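Local coordinates for hypothetical protein (Leishmania major, PDB 3LJN) that is of unknown function but, being built of ankyrin repeats, probably works as a scaffold that binds other proteins, at residues H25-R29 with C54-A60; G31-R37 with D67-L72; A73-E77 with G106-Q112. All blocks are in the same frame, centred on the assembly; numbering follows the deposited sequence.

Contact 1: H25-R29 with C54-A60; sequences HVAAR and CTALHLA
His25 reaches from helix 18-30 to the start of helix 56-63, where its CE1 lies 3.2 Å from Cys54 O, met at the ring edge and near the ring plane. Ala56 N stands over one ring face, toward its rim. The Leu59 and His25 side chains cross at about a right angle, Leu59 CD1 lying 3.7 Å from His25 ND1, neither squarely over the ring nor at its edge. The first torsion (chi1 -75°) sets CG of His25 anti to the carbonyl carbon, which turns the imidazole toward the loop leading into helix 56-63. Its NE2 is hydrogen-bonded to Ile48 O; histidine suits the place because it offers a polar nitrogen to that carbonyl and carbon surface to Leu59.

One turn further on, alanine meets alanine. Ala28 CB sits 3.8 Å from Ala56 CB and also rests on Ala56 O; two methyl groups are compact enough to let the axes of segments 25-29 and 56-60 come within 8.2 Å, at a crossing of -22°. At the margin, Leu59 CD2 touches Arg29 CG, so that the aliphatic part of the arginine joins the apolar layer while its charged end leads away.

Behind this first shell, Thr55 and His58 set the start of helix 56-63. They form a capping box: Thr55 N donates to His58 ND1 over 3.2 Å, while Thr55 OG1 also pairs with ND1 and accepts a weak bond from Leu57 N. Asn50 OD1 accepts a hydrogen bond from Cys54 N, and a weak bond ties His58 NE2 to Gln85 O. The sequence Thr-Ala-Leu-His with this cap is the ankyrin TPLH-type signature, and near-parallel helices stacked through alanines are typical of the inner layer of an ankyrin solenoid.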
loop_
_atom_site.group_PDB
_atom_site.type_symbol
_atom_site.label_atom_id
_atom_site.label_comp_id
_atom_site.label_asym_id
_atom_site.label_seq_id
_atom_site.Cartn_x
_atom_site.Cartn_y
_atom_site.Cartn_z
ATOM N N HIS A 25 -10.263 -3.149 -32.092
ATOM C CA HIS A 25 -8.941 -2.853 -31.539
ATOM C C HIS A 25 -8.243 -1.687 -32.277
ATOM O O HIS A 25 -7.581 -0.841 -31.663
ATOM C CB HIS A 25 -8.040 -4.092 -31.663
ATOM C CG HIS A 25 -8.340 -5.195 -30.691
ATOM N ND1 HIS A 25 -7.349 -5.962 -30.120
ATOM C CD2 HIS A 25 -9.508 -5.676 -30.206
ATOM C CE1 HIS A 25 -7.892 -6.857 -29.315
ATOM N NE2 HIS A 25 -9.202 -6.709 -29.352
ATOM N N VAL A 26 -8.352 -1.671 -33.597
ATOM C CA VAL A 26 -7.784 -0.595 -34.396
ATOM C C VAL A 26 -8.393 0.743 -34.015
ATOM O O VAL A 26 -7.693 1.744 -33.855
ATOM C CB VAL A 26 -8.055 -0.814 -35.892
ATOM C CG1 VAL A 26 -7.778 0.454 -36.683
ATOM C CG2 VAL A 26 -7.228 -1.978 -36.408
ATOM N N ALA A 27 -9.713 0.745 -33.892
ATOM C CA ALA A 27 -10.468 1.945 -33.605
ATOM C C ALA A 27 -10.136 2.425 -32.201
ATOM O O ALA A 27 -9.952 3.628 -31.974
ATOM C CB ALA A 27 -11.928 1.653 -33.734
ATOM N N ALA A 28 -10.043 1.486 -31.260
ATOM C CA ALA A 28 -9.650 1.814 -29.888
ATOM C C ALA A 28 -8.278 2.481 -29.899
ATOM O O ALA A 28 -8.059 3.529 -29.297
ATOM C CB ALA A 28 -9.644 0.572 -29.014
ATOM N N ARG A 29 -7.351 1.886 -30.616
ATOM C CA ARG A 29 -6.015 2.441 -30.700
ATOM C C ARG A 29 -6.005 3.885 -31.203
ATOM O O ARG A 29 -5.219 4.704 -30.721
ATOM C CB ARG A 29 -5.195 1.596 -31.641
ATOM C CG ARG A 29 -3.737 1.695 -31.412
ATOM C CD ARG A 29 -3.044 1.259 -32.656
ATOM N NE ARG A 29 -2.997 2.360 -33.601
ATOM C CZ ARG A 29 -2.969 2.223 -34.919
ATOM N NH1 ARG A 29 -3.001 1.014 -35.475
ATOM N NH2 ARG A 29 -2.920 3.306 -35.688
ATOM N N CYS A 54 -5.258 -9.148 -24.990
ATOM C CA CYS A 54 -5.446 -7.704 -25.128
ATOM C C CYS A 54 -6.868 -7.410 -25.611
ATOM O O CYS A 54 -7.433 -8.169 -26.407
ATOM C CB CYS A 54 -4.423 -7.099 -26.096
ATOM S SG CYS A 54 -4.723 -5.341 -26.383
ATOM N N THR A 55 -7.441 -6.323 -25.099
ATOM C CA THR A 55 -8.779 -5.893 -25.480
ATOM C C THR A 55 -8.753 -4.418 -25.796
ATOM O O THR A 55 -7.763 -3.732 -25.539
ATOM C CB THR A 55 -9.817 -6.057 -24.374
ATOM O OG1 THR A 55 -9.723 -4.949 -23.483
ATOM C CG2 THR A 55 -9.628 -7.333 -23.616
ATOM N N ALA A 56 -9.861 -3.926 -26.332
ATOM C CA ALA A 56 -9.960 -2.540 -26.742
ATOM C C ALA A 56 -9.585 -1.618 -25.614
ATOM O O ALA A 56 -8.884 -0.648 -25.825
ATOM C CB ALA A 56 -11.374 -2.239 -27.199
ATOM N N LEU A 57 -10.054 -1.913 -24.414
ATOM C CA LEU A 57 -9.830 -1.011 -23.303
ATOM C C LEU A 57 -8.345 -0.943 -22.913
ATOM O O LEU A 57 -7.807 0.135 -22.677
ATOM C CB LEU A 57 -10.679 -1.425 -22.104
ATOM C CG LEU A 57 -10.734 -0.398 -20.982
ATOM C CD1 LEU A 57 -10.929 1.006 -21.573
ATOM C CD2 LEU A 57 -11.830 -0.734 -19.992
ATOM N N HIS A 58 -7.681 -2.091 -22.844
ATOM C CA HIS A 58 -6.249 -2.108 -22.626
ATOM C C HIS A 58 -5.584 -1.105 -23.569
ATOM O O HIS A 58 -4.758 -0.299 -23.146
ATOM C CB HIS A 58 -5.663 -3.496 -22.906
ATOM C CG HIS A 58 -5.937 -4.519 -21.847
ATOM N ND1 HIS A 58 -6.868 -5.519 -22.008
ATOM C CD2 HIS A 58 -5.351 -4.743 -20.648
ATOM C CE1 HIS A 58 -6.873 -6.292 -20.937
ATOM N NE2 HIS A 58 -5.960 -5.846 -20.096
ATOM N N LEU A 59 -5.967 -1.172 -24.846
ATOM C CA LEU A 59 -5.360 -0.351 -25.910
ATOM C C LEU A 59 -5.707 1.130 -25.810
ATOM O O LEU A 59 -4.873 1.989 -26.087
ATOM C CB LEU A 59 -5.761 -0.880 -27.294
ATOM C CG LEU A 59 -4.837 -1.945 -27.905
ATOM C CD1 LEU A 59 -5.612 -2.978 -28.709
ATOM C CD2 LEU A 59 -3.765 -1.284 -28.776
ATOM N N ALA A 60 -6.941 1.423 -25.430
ATOM C CA ALA A 60 -7.349 2.785 -25.175
ATOM C C ALA A 60 -6.481 3.370 -24.063
ATOM O O ALA A 60 -5.964 4.479 -24.190
ATOM C CB ALA A 60 -8.803 2.827 -24.778
#

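Contact 2: G31-R37 with D67-L72; sequences GQTDEVR and DTAKYL
Arg37 lays its aliphatic chain across the ring of Tyr71 at about a right angle, with CD over the centre of one face. The CD-to-centroid distance of 3.3 Å makes this a CH-pi contact. Bends at chi2 and chi3 carry the guanidinium beyond the ring, its plane turned 57° from that of the phenol, and CZ is far enough from the centroid for any cation-pi attraction to be weak at most. Arg37 NH2 has a long, weak ion pair with Glu41. With CG anti to the backbone N (chi1 179°), the Tyr71 ring is carried beside helix 33-41, where Arg37 CD can lie over it.

Val36 meets the same ring at its edge, where CG1 is 4.1 Å from Tyr71 CD2. Val36 CG1 is also 3.9 Å from Leu72 CD2, the two side chains crossing at about a right angle. CG1 serves both neighbours, while CG2 turns to Ala27 of helix 18-30. Nearer the start of helix 33-41, Thr33 and Thr68 lie alongside each other, pointing opposite ways. Their hydroxyls share a hydrogen bond of 3.3 Å between the two OG1 atoms, while Thr33 CG2 packs on Tyr71 CB; threonine serves both needs. Gly31, ending helix 18-30 in a Schellman motif, lies by Thr68 OG1. As second helices of successive helix pairs, 33-41 and 66-75 belong to the outer ankyrin layer.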
loop_
_atom_site.group_PDB
_atom_site.type_symbol
_atom_site.label_atom_id
_atom_site.label_comp_id
_atom_site.label_asym_id
_atom_site.label_seq_id
_atom_site.Cartn_x
_atom_site.Cartn_y
_atom_site.Cartn_z
ATOM N N GLY A 31 -8.462 6.199 -31.037
ATOM C CA GLY A 31 -9.383 7.107 -30.359
ATOM C C GLY A 31 -10.604 7.397 -31.214
ATOM O O GLY A 31 -11.059 8.545 -31.312
ATOM N N GLN A 32 -11.120 6.343 -31.847
ATOM C CA GLN A 32 -12.275 6.430 -32.724
ATOM C C GLN A 32 -13.521 5.933 -31.961
ATOM O O GLN A 32 -14.007 4.816 -32.180
ATOM C CB GLN A 32 -12.009 5.631 -34.009
ATOM C CG GLN A 32 -11.059 6.336 -34.994
ATOM C CD GLN A 32 -10.766 5.534 -36.312
ATOM O OE1 GLN A 32 -11.231 4.398 -36.509
ATOM N NE2 GLN A 32 -9.974 6.143 -37.202
ATOM N N THR A 33 -14.024 6.779 -31.056
ATOM C CA THR A 33 -15.153 6.417 -30.186
ATOM C C THR A 33 -16.408 6.188 -30.996
ATOM O O THR A 33 -17.144 5.226 -30.775
ATOM C CB THR A 33 -15.501 7.517 -29.183
ATOM O OG1 THR A 33 -14.367 8.362 -28.965
ATOM C CG2 THR A 33 -15.979 6.898 -27.872
ATOM N N ASP A 34 -16.665 7.125 -31.904
ATOM C CA ASP A 34 -17.668 6.982 -32.952
ATOM C C ASP A 34 -17.672 5.546 -33.448
ATOM O O ASP A 34 -18.653 4.837 -33.302
ATOM C CB ASP A 34 -17.325 7.935 -34.117
ATOM C CG ASP A 34 -18.524 8.233 -35.008
ATOM O OD1 ASP A 34 -18.402 9.081 -35.953
ATOM O OD2 ASP A 34 -19.600 7.611 -34.755
ATOM N N GLU A 35 -16.531 5.113 -33.972
ATOM C CA GLU A 35 -16.425 3.865 -34.726
ATOM C C GLU A 35 -16.526 2.634 -33.841
ATOM O O GLU A 35 -17.013 1.612 -34.289
ATOM C CB GLU A 35 -15.115 3.865 -35.530
ATOM C CG GLU A 35 -15.015 2.801 -36.599
ATOM C CD GLU A 35 -16.219 2.748 -37.545
ATOM O OE1 GLU A 35 -16.544 3.776 -38.229
ATOM O OE2 GLU A 35 -16.840 1.649 -37.601
ATOM N N VAL A 36 -16.060 2.752 -32.598
ATOM C CA VAL A 36 -16.171 1.709 -31.557
ATOM C C VAL A 36 -17.617 1.517 -31.069
ATOM O O VAL A 36 -18.090 0.392 -30.907
ATOM C CB VAL A 36 -15.268 2.080 -30.336
ATOM C CG1 VAL A 36 -15.810 1.515 -29.052
ATOM C CG2 VAL A 36 -13.844 1.631 -30.564
ATOM N N ARG A 37 -18.298 2.633 -30.814
ATOM C CA ARG A 37 -19.712 2.631 -30.453
ATOM C C ARG A 37 -20.508 1.906 -31.520
ATOM O O ARG A 37 -21.370 1.089 -31.233
ATOM C CB ARG A 37 -20.238 4.052 -30.407
ATOM C CG ARG A 37 -19.677 4.924 -29.344
ATOM C CD ARG A 37 -20.544 4.948 -28.105
ATOM N NE ARG A 37 -21.975 5.176 -28.335
ATOM C CZ ARG A 37 -22.515 6.325 -28.744
ATOM N NH1 ARG A 37 -21.752 7.384 -29.020
ATOM N NH2 ARG A 37 -23.832 6.406 -28.899
ATOM N N ASP A 67 -11.817 9.655 -24.089
ATOM C CA ASP A 67 -13.254 9.524 -24.363
ATOM C C ASP A 67 -13.652 8.095 -24.756
ATOM O O ASP A 67 -14.649 7.569 -24.256
ATOM C CB ASP A 67 -13.658 10.548 -25.423
ATOM C CG ASP A 67 -13.333 12.020 -24.984
ATOM O OD1 ASP A 67 -13.520 12.380 -23.782
ATOM O OD2 ASP A 67 -12.890 12.839 -25.834
ATOM N N THR A 68 -12.865 7.465 -25.627
ATOM C CA THR A 68 -13.008 6.039 -25.933
ATOM C C THR A 68 -12.907 5.177 -24.671
ATOM O O THR A 68 -13.657 4.208 -24.509
ATOM C CB THR A 68 -11.904 5.564 -26.906
ATOM O OG1 THR A 68 -11.885 6.402 -28.071
ATOM C CG2 THR A 68 -12.103 4.123 -27.310
ATOM N N ALA A 69 -11.972 5.521 -23.783
ATOM C CA ALA A 69 -11.777 4.778 -22.533
ATOM C C ALA A 69 -12.994 4.924 -21.637
ATOM O O ALA A 69 -13.544 3.934 -21.163
ATOM C CB ALA A 69 -10.537 5.271 -21.815
ATOM N N LYS A 70 -13.413 6.172 -21.429
ATOM C CA LYS A 70 -14.630 6.476 -20.692
ATOM C C LYS A 70 -15.794 5.643 -21.202
ATOM O O LYS A 70 -16.516 5.026 -20.415
ATOM C CB LYS A 70 -14.984 7.955 -20.812
ATOM C CG LYS A 70 -16.258 8.339 -20.070
ATOM C CD LYS A 70 -16.253 9.799 -19.588
ATOM C CE LYS A 70 -17.323 9.998 -18.488
ATOM N NZ LYS A 70 -17.539 11.421 -18.060
ATOM N N TYR A 71 -15.971 5.608 -22.515
ATOM C CA TYR A 71 -17.028 4.798 -23.075
ATOM C C TYR A 71 -16.843 3.313 -22.790
ATOM O O TYR A 71 -17.702 2.704 -22.174
ATOM C CB TYR A 71 -17.200 5.013 -24.577
ATOM C CG TYR A 71 -18.288 4.125 -25.102
ATOM C CD1 TYR A 71 -19.593 4.302 -24.684
ATOM C CD2 TYR A 71 -18.008 3.061 -25.952
ATOM C CE1 TYR A 71 -20.608 3.468 -25.121
ATOM C CE2 TYR A 71 -19.020 2.217 -26.402
ATOM C CZ TYR A 71 -20.309 2.428 -25.976
ATOM O OH TYR A 71 -21.321 1.618 -26.409
ATOM N N LEU A 72 -15.743 2.724 -23.242
ATOM C CA LEU A 72 -15.544 1.266 -23.082
ATOM C C LEU A 72 -15.616 0.801 -21.616
ATOM O O LEU A 72 -16.088 -0.301 -21.345
ATOM C CB LEU A 72 -14.211 0.809 -23.705
ATOM C CG LEU A 72 -14.164 0.707 -25.239
ATOM C CD1 LEU A 72 -12.757 0.588 -25.729
ATOM C CD2 LEU A 72 -14.977 -0.470 -25.750
#

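Contact 3: A73-E77 with G106-Q112; sequences ASVGE and GAKERGQ
Ala73 and Gly106 form the tight part of this contact, with Ala73 CB 3.7 Å from Gly106 CA. Since glycine brings no side chain, the backbones can approach until the CA atoms of Ser74 and Gly106 are 4.3 Å apart, and a CA-H...O contact joins Ser74 CA to Gly106 O. Ser74 OG turns back to Tyr71 O within its own helix, leaving CB to lie against the neighbour.

Arg110 bridges to the looser side. Its NE donates to Ala73 O over 2.8 Å, a nearly straight bond (162°) with the oxygen at the guanidinium edge. This gives a partner to a carbonyl in the weakly bonded last turn of helix 66-75. The bend at chi3 places Glu77 CB over one guanidinium face, toward its rim. Beyond that, the grip slackens: Glu77 OE2 and Arg110 NH1 make a salt bridge at 3.6 Å, but the carboxylate and guanidinium planes are 68° apart, so the pair is not a coplanar bidentate one. Gln112 OE1 takes a hydrogen bond from NH1 in the guanidinium plane and helps fix the rotation of the Arg110 guanidinium. Glu109, exposed to solvent, reaches only Ser74 CB with its carboxylate.

Gly111, with positive phi, closes helix 97-110 in a Schellman motif. The contact therefore joins the C-terminal ends of helices 66-75 and 97-110, while helix 114-118 adds contacts, Leu117 touching Ala107 and Gln112, and Ser116 bonding Gln112 NE2.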
loop_
_atom_site.group_PDB
_atom_site.type_symbol
_atom_site.label_atom_id
_atom_site.label_comp_id
_atom_site.label_asym_id
_atom_site.label_seq_id
_atom_site.Cartn_x
_atom_site.Cartn_y
_atom_site.Cartn_z
ATOM N N ALA A 73 -15.155 1.643 -20.684
ATOM C CA ALA A 73 -15.244 1.349 -19.254
ATOM C C ALA A 73 -16.699 1.198 -18.791
ATOM O O ALA A 73 -16.991 0.484 -17.833
ATOM C CB ALA A 73 -14.549 2.439 -18.447
ATOM N N SER A 74 -17.608 1.877 -19.470
ATOM C CA SER A 74 -19.012 1.843 -19.097
ATOM C C SER A 74 -19.758 0.623 -19.652
ATOM O O SER A 74 -20.854 0.304 -19.193
ATOM C CB SER A 74 -19.702 3.121 -19.574
ATOM O OG SER A 74 -19.983 3.054 -20.970
ATOM N N VAL A 75 -19.180 -0.055 -20.633
ATOM C CA VAL A 75 -19.898 -1.120 -21.340
ATOM C C VAL A 75 -19.442 -2.529 -20.955
ATOM O O VAL A 75 -20.204 -3.492 -21.106
ATOM C CB VAL A 75 -19.786 -0.938 -22.878
ATOM C CG1 VAL A 75 -20.188 -2.189 -23.591
ATOM C CG2 VAL A 75 -20.670 0.212 -23.338
ATOM N N GLY A 76 -18.208 -2.652 -20.464
ATOM C CA GLY A 76 -17.623 -3.963 -20.202
ATOM C C GLY A 76 -16.469 -4.002 -19.219
ATOM O O GLY A 76 -15.466 -3.291 -19.380
ATOM N N GLU A 77 -16.624 -4.849 -18.202
ATOM C CA GLU A 77 -15.542 -5.198 -17.287
ATOM C C GLU A 77 -14.571 -6.154 -18.007
ATOM O O GLU A 77 -14.973 -7.259 -18.438
ATOM C CB GLU A 77 -16.138 -5.877 -16.048
ATOM C CG GLU A 77 -15.199 -6.094 -14.872
ATOM C CD GLU A 77 -15.967 -6.383 -13.563
ATOM O OE1 GLU A 77 -16.559 -7.488 -13.420
ATOM O OE2 GLU A 77 -15.982 -5.499 -12.671
ATOM N N GLY A 106 -16.331 5.990 -16.207
ATOM C CA GLY A 106 -16.871 4.927 -17.036
ATOM C C GLY A 106 -17.394 3.789 -16.174
ATOM O O GLY A 106 -18.523 3.359 -16.340
ATOM N N ALA A 107 -16.577 3.320 -15.238
ATOM C CA ALA A 107 -16.926 2.179 -14.392
ATOM C C ALA A 107 -18.008 2.498 -13.362
ATOM O O ALA A 107 -18.790 1.624 -13.008
ATOM C CB ALA A 107 -15.690 1.648 -13.695
ATOM N N LYS A 108 -18.034 3.737 -12.873
ATOM C CA LYS A 108 -19.110 4.201 -11.986
ATOM C C LYS A 108 -20.482 4.045 -12.642
ATOM O O LYS A 108 -21.376 3.446 -12.042
ATOM C CB LYS A 108 -18.915 5.664 -11.554
ATOM C CG LYS A 108 -18.057 5.866 -10.301
ATOM C CD LYS A 108 -18.740 6.787 -9.259
ATOM C CE LYS A 108 -18.810 8.254 -9.700
ATOM N NZ LYS A 108 -17.602 9.058 -9.312
ATOM N N GLU A 109 -20.646 4.574 -13.861
ATOM C CA GLU A 109 -21.899 4.416 -14.629
ATOM C C GLU A 109 -22.363 2.964 -14.665
ATOM O O GLU A 109 -23.552 2.682 -14.559
ATOM C CB GLU A 109 -21.742 4.907 -16.078
ATOM C CG GLU A 109 -21.734 6.439 -16.264
ATOM C CD GLU A 109 -21.910 6.896 -17.739
ATOM O OE1 GLU A 109 -21.917 6.024 -18.647
ATOM O OE2 GLU A 109 -22.046 8.129 -17.986
ATOM N N ARG A 110 -21.400 2.061 -14.819
ATOM C CA ARG A 110 -21.654 0.640 -14.975
ATOM C C ARG A 110 -22.031 -0.078 -13.668
ATOM O O ARG A 110 -22.581 -1.169 -13.708
ATOM C CB ARG A 110 -20.425 -0.014 -15.638
ATOM C CG ARG A 110 -20.339 -1.539 -15.536
ATOM C CD ARG A 110 -19.316 -2.136 -16.500
ATOM N NE ARG A 110 -17.942 -1.666 -16.318
ATOM C CZ ARG A 110 -17.146 -2.008 -15.309
ATOM N NH1 ARG A 110 -17.588 -2.802 -14.339
ATOM N NH2 ARG A 110 -15.900 -1.541 -15.254
ATOM N N GLY A 111 -21.733 0.516 -12.518
ATOM C CA GLY A 111 -22.138 -0.063 -11.231
ATOM C C GLY A 111 -21.009 -0.486 -10.306
ATOM O O GLY A 111 -21.231 -0.651 -9.111
ATOM N N GLN A 112 -19.807 -0.674 -10.848
ATOM C CA GLN A 112 -18.636 -1.018 -10.037
ATOM C C GLN A 112 -18.017 0.224 -9.409
ATOM O O GLN A 112 -17.783 1.228 -10.082
ATOM C CB GLN A 112 -17.567 -1.734 -10.865
ATOM C CG GLN A 112 -16.418 -2.257 -10.012
ATOM C CD GLN A 112 -15.295 -2.876 -10.822
ATOM O OE1 GLN A 112 -15.270 -2.796 -12.060
ATOM N NE2 GLN A 112 -14.340 -3.491 -10.117
#

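Overall arrangement
The three contacts climb one end of the ankyrin solenoid. Contact 1, the most buried, joins helices 18-30 and 56-63 through alanine, leucine and a histidine tied to the backbone. Contact 2 joins the helices that follow each of these, 33-41 and 66-75, and is partly exposed, so threonine hydroxyls and an arginine-tyrosine pair appear beside valine and leucine. The two layers meet where Ala27 packs on Val36 and Ala56 on Leu72. Contact 3 takes up helix 66-75 where contact 2 leaves it and passes it on to helix 97-110, adding close backbone approach at a glycine and an arginine held by a carbonyl and a carboxylate.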